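Homoserine O-acetyltransferase (Bacillus anthracis str. 'Ames Ancestor', PDB 3I1I) probably transfers the acetyl group of acetyl-CoA to the hydroxyl of L-homoserine, a step in methionine biosynthesis. Local coordinates at residues A[121-129]-A[278-289]. Residues are numbered along the deposited sequence; the frame is centred on the assembly and turned at random.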
loop_
_atom_site.group_PDB
_atom_site.type_symbol
_atom_site.label_atom_id
_atom_site.label_comp_id
_atom_site.label_asym_id
_atom_site.label_seq_id
_atom_site.Cartn_x
_atom_site.Cartn_y
_atom_site.Cartn_z
ATOM N N ALA A 121 22.558 2.416 -9.167
ATOM C CA ALA A 121 21.334 1.655 -9.023
ATOM C C ALA A 121 21.255 1.073 -7.603
ATOM O O ALA A 121 21.599 1.764 -6.642
ATOM C CB ALA A 121 21.244 0.576 -10.121
HETATM N N MSE A 122 20.847 -0.186 -7.460
HETATM C CA MSE A 122 20.753 -0.828 -6.138
HETATM C C MSE A 122 22.101 -1.146 -5.495
HETATM O O MSE A 122 22.149 -1.587 -4.325
HETATM C CB MSE A 122 19.877 -2.082 -6.186
HETATM C CG MSE A 122 18.448 -1.811 -6.627
HETATM SE SE MSE A 122 17.566 -0.315 -5.676
HETATM C CE MSE A 122 17.736 -1.000 -3.860
ATOM N N ASP A 123 23.200 -0.886 -6.203
ATOM C CA ASP A 123 24.499 -0.878 -5.546
ATOM C C ASP A 123 24.729 0.401 -4.718
ATOM O O ASP A 123 25.729 0.498 -4.004
ATOM C CB ASP A 123 25.638 -1.085 -6.554
ATOM C CG ASP A 123 27.015 -1.204 -5.873
ATOM O OD1 ASP A 123 27.149 -2.022 -4.942
ATOM O OD2 ASP A 123 27.943 -0.441 -6.238
ATOM N N PHE A 124 23.821 1.380 -4.775
ATOM C CA PHE A 124 24.004 2.550 -3.912
ATOM C C PHE A 124 23.927 2.166 -2.436
ATOM O O PHE A 124 23.144 1.309 -2.057
ATOM C CB PHE A 124 23.009 3.663 -4.221
ATOM C CG PHE A 124 23.423 4.988 -3.659
ATOM C CD1 PHE A 124 24.353 5.768 -4.332
ATOM C CD2 PHE A 124 22.936 5.423 -2.443
ATOM C CE1 PHE A 124 24.774 6.978 -3.824
ATOM C CE2 PHE A 124 23.344 6.636 -1.917
ATOM C CZ PHE A 124 24.277 7.416 -2.601
ATOM N N PRO A 125 24.757 2.788 -1.591
ATOM C CA PRO A 125 24.700 2.373 -0.196
ATOM C C PRO A 125 23.481 2.909 0.524
ATOM O O PRO A 125 22.983 3.971 0.191
ATOM C CB PRO A 125 25.951 2.998 0.422
ATOM C CG PRO A 125 26.281 4.142 -0.454
ATOM C CD PRO A 125 25.842 3.750 -1.840
ATOM N N VAL A 126 23.035 2.167 1.520
ATOM C CA VAL A 126 22.014 2.630 2.412
ATOM C C VAL A 126 22.529 3.844 3.151
ATOM O O VAL A 126 23.691 3.825 3.685
ATOM C CB VAL A 126 21.642 1.539 3.413
ATOM C CG1 VAL A 126 20.698 2.102 4.473
ATOM C CG2 VAL A 126 21.040 0.313 2.647
ATOM N N PHE A 127 21.689 4.887 3.176
ATOM C CA PHE A 127 21.963 6.072 3.952
ATOM C C PHE A 127 20.912 6.320 5.025
ATOM O O PHE A 127 19.760 5.911 4.883
ATOM C CB PHE A 127 22.082 7.306 3.032
ATOM C CG PHE A 127 20.761 7.975 2.699
ATOM C CD1 PHE A 127 20.351 9.086 3.400
ATOM C CD2 PHE A 127 19.957 7.497 1.667
ATOM C CE1 PHE A 127 19.168 9.723 3.099
ATOM C CE2 PHE A 127 18.756 8.108 1.351
ATOM C CZ PHE A 127 18.349 9.225 2.070
ATOM N N THR A 128 21.338 7.041 6.066
ATOM C CA THR A 128 20.479 7.520 7.116
ATOM C C THR A 128 20.524 9.041 7.163
ATOM O O THR A 128 21.331 9.686 6.491
ATOM C CB THR A 128 20.964 7.027 8.470
ATOM O OG1 THR A 128 22.210 7.676 8.808
ATOM C CG2 THR A 128 21.129 5.520 8.432
ATOM N N PHE A 129 19.663 9.621 7.974
ATOM C CA PHE A 129 19.655 11.060 8.131
ATOM C C PHE A 129 20.809 11.537 8.950
ATOM O O PHE A 129 21.113 12.713 8.953
ATOM C CB PHE A 129 18.297 11.558 8.650
ATOM C CG PHE A 129 17.188 11.369 7.624
ATOM C CD1 PHE A 129 17.274 11.992 6.370
ATOM C CD2 PHE A 129 16.117 10.530 7.872
ATOM C CE1 PHE A 129 16.307 11.788 5.395
ATOM C CE2 PHE A 129 15.146 10.325 6.892
ATOM C CZ PHE A 129 15.253 10.952 5.644
ATOM N N ASN A 278 14.002 4.438 -7.617
ATOM C CA ASN A 278 15.073 3.944 -6.745
ATOM C C ASN A 278 15.396 4.967 -5.638
ATOM O O ASN A 278 15.601 4.588 -4.469
ATOM C CB ASN A 278 16.340 3.621 -7.543
ATOM C CG ASN A 278 16.181 2.387 -8.445
ATOM O OD1 ASN A 278 15.284 1.565 -8.262
ATOM N ND2 ASN A 278 17.075 2.242 -9.392
ATOM N N SER A 279 15.405 6.248 -6.017
ATOM C CA SER A 279 15.665 7.307 -5.095
ATOM C C SER A 279 14.587 7.313 -3.994
ATOM O O SER A 279 14.877 7.462 -2.787
ATOM C CB SER A 279 15.695 8.656 -5.817
ATOM O OG SER A 279 16.886 8.789 -6.572
ATOM N N TRP A 280 13.348 7.155 -4.433
ATOM C CA TRP A 280 12.228 7.093 -3.519
ATOM C C TRP A 280 12.426 5.946 -2.535
ATOM O O TRP A 280 12.239 6.139 -1.361
ATOM C CB TRP A 280 10.912 6.909 -4.293
ATOM C CG TRP A 280 9.724 7.046 -3.412
ATOM C CD1 TRP A 280 9.247 6.133 -2.493
ATOM C CD2 TRP A 280 8.885 8.178 -3.330
ATOM N NE1 TRP A 280 8.149 6.646 -1.852
ATOM C CE2 TRP A 280 7.901 7.901 -2.350
ATOM C CE3 TRP A 280 8.853 9.402 -4.004
ATOM C CZ2 TRP A 280 6.905 8.809 -2.018
ATOM C CZ3 TRP A 280 7.866 10.325 -3.664
ATOM C CH2 TRP A 280 6.891 10.012 -2.690
HETATM N N MSE A 281 12.826 4.774 -3.016
HETATM C CA MSE A 281 13.051 3.640 -2.124
HETATM C C MSE A 281 14.115 3.963 -1.054
HETATM O O MSE A 281 13.889 3.671 0.127
HETATM C CB MSE A 281 13.534 2.372 -2.855
HETATM C CG MSE A 281 12.605 1.739 -3.859
HETATM SE SE MSE A 281 13.463 0.055 -4.529
HETATM C CE MSE A 281 14.638 -0.309 -3.119
ATOM N N TYR A 282 15.274 4.485 -1.474
ATOM C CA TYR A 282 16.386 4.746 -0.531
ATOM C C TYR A 282 15.984 5.748 0.539
ATOM O O TYR A 282 16.307 5.561 1.728
ATOM C CB TYR A 282 17.638 5.237 -1.240
ATOM C CG TYR A 282 18.503 4.119 -1.733
ATOM C CD1 TYR A 282 18.253 3.516 -2.943
ATOM C CD2 TYR A 282 19.577 3.642 -0.982
ATOM C CE1 TYR A 282 19.032 2.473 -3.397
ATOM C CE2 TYR A 282 20.368 2.599 -1.451
ATOM C CZ TYR A 282 20.078 2.027 -2.657
ATOM O OH TYR A 282 20.810 0.994 -3.170
ATOM N N THR A 283 15.224 6.761 0.122
ATOM C CA THR A 283 14.747 7.801 1.041
ATOM C C THR A 283 13.696 7.189 1.974
ATOM O O THR A 283 13.755 7.423 3.175
ATOM C CB THR A 283 14.178 9.001 0.266
ATOM O OG1 THR A 283 15.183 9.476 -0.612
ATOM C CG2 THR A 283 13.756 10.153 1.204
ATOM N N ALA A 284 12.772 6.372 1.439
ATOM C CA ALA A 284 11.824 5.622 2.303
ATOM C C ALA A 284 12.590 4.740 3.305
ATOM O O ALA A 284 12.246 4.681 4.497
ATOM C CB ALA A 284 10.803 4.802 1.487
ATOM N N LYS A 285 13.659 4.108 2.834
ATOM C CA LYS A 285 14.515 3.310 3.722
ATOM C C LYS A 285 15.142 4.156 4.860
ATOM O O LYS A 285 15.158 3.752 6.027
ATOM C CB LYS A 285 15.607 2.621 2.914
ATOM C CG LYS A 285 16.512 1.692 3.744
ATOM C CD LYS A 285 15.866 0.337 4.097
ATOM C CE LYS A 285 16.874 -0.488 4.900
ATOM N NZ LYS A 285 16.716 -1.982 4.914
ATOM N N ALA A 286 15.620 5.346 4.514
ATOM C CA ALA A 286 16.151 6.268 5.507
ATOM C C ALA A 286 15.087 6.593 6.548
ATOM O O ALA A 286 15.378 6.689 7.758
ATOM C CB ALA A 286 16.683 7.579 4.829
ATOM N N VAL A 287 13.857 6.815 6.078
ATOM C CA VAL A 287 12.809 7.223 6.999
ATOM C C VAL A 287 12.525 6.057 7.936
ATOM O O VAL A 287 12.391 6.233 9.152
ATOM C CB VAL A 287 11.502 7.641 6.277
ATOM C CG1 VAL A 287 10.306 7.606 7.283
ATOM C CG2 VAL A 287 11.669 9.025 5.556
ATOM N N LEU A 288 12.413 4.869 7.378
ATOM C CA LEU A 288 12.092 3.684 8.173
ATOM C C LEU A 288 13.208 3.323 9.187
ATOM O O LEU A 288 12.924 2.823 10.275
ATOM C CB LEU A 288 11.790 2.544 7.220
ATOM C CG LEU A 288 11.847 1.059 7.465
ATOM C CD1 LEU A 288 11.461 0.485 6.098
ATOM C CD2 LEU A 288 13.229 0.584 7.879
ATOM N N LEU A 289 14.455 3.609 8.816
ATOM C CA LEU A 289 15.585 3.431 9.716
ATOM C C LEU A 289 15.736 4.539 10.759
ATOM O O LEU A 289 16.557 4.368 11.664
ATOM C CB LEU A 289 16.893 3.372 8.920
ATOM C CG LEU A 289 17.125 2.109 8.098
ATOM C CD1 LEU A 289 18.352 2.297 7.227
ATOM C CD2 LEU A 289 17.203 0.863 9.002
HETATM O O HOH W 1 18.686 4.631 2.611
HETATM O O HOH W 2 17.741 7.685 8.889
#
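Tyr282 reaches from helix 277-289 into the loop 121-129 and gives its phenol proton to the carbonyl of Phe124, with OH 2.6 Å from O. The bond meets that carbonyl at 122°, the donor tilted out of its plane. Two waters bridge the backbones, one at Tyr282 and one a turn further on at Ala286: the first accepts from the backbone N of Phe127 and donates to Tyr282 O, while the other does the same between Phe129 N and Ala286 O, so these two loop amides are tied through water to helix carbonyls.

Ring contacts involve Tyr282 and Ala286. Phe124 sets its edge against the face of the Tyr282 ring in a T-shaped pair, centroids 5.6 Å apart and planes at 86°. Ala286 CB serves two rings by CH-pi contact, standing over a face of Phe127, 3.9 Å from its centroid, and over a face of Phe129. The Phe127 ring gets there with CG set between the backbone N and carbonyl carbon (chi1 85°).

In this alpha/beta-hydrolase fold the loop follows strand 87-91 and leads into helix 129-142, whose N-cap is Thr128; the Phe129 ring also packs on Ala156, Met159 and Ile160 of helix 156-167, which follows the probable nucleophile elbow.

Aliphatic and selenium contacts lie toward either end of the helical segment. The selenomethionine side chain of Met122, bent at chi2 and chi3, brings SE obliquely to the Tyr282 ring in a Met-aromatic contact; its CE meets CE of Met281, also selenomethionine, the two chains crossing at about a right angle. At the other end Val126 CG1 meets Leu289 CD1 at 3.6 Å, and nearby Lys285 NZ donates a hydrogen bond to Val254 O of the second subunit.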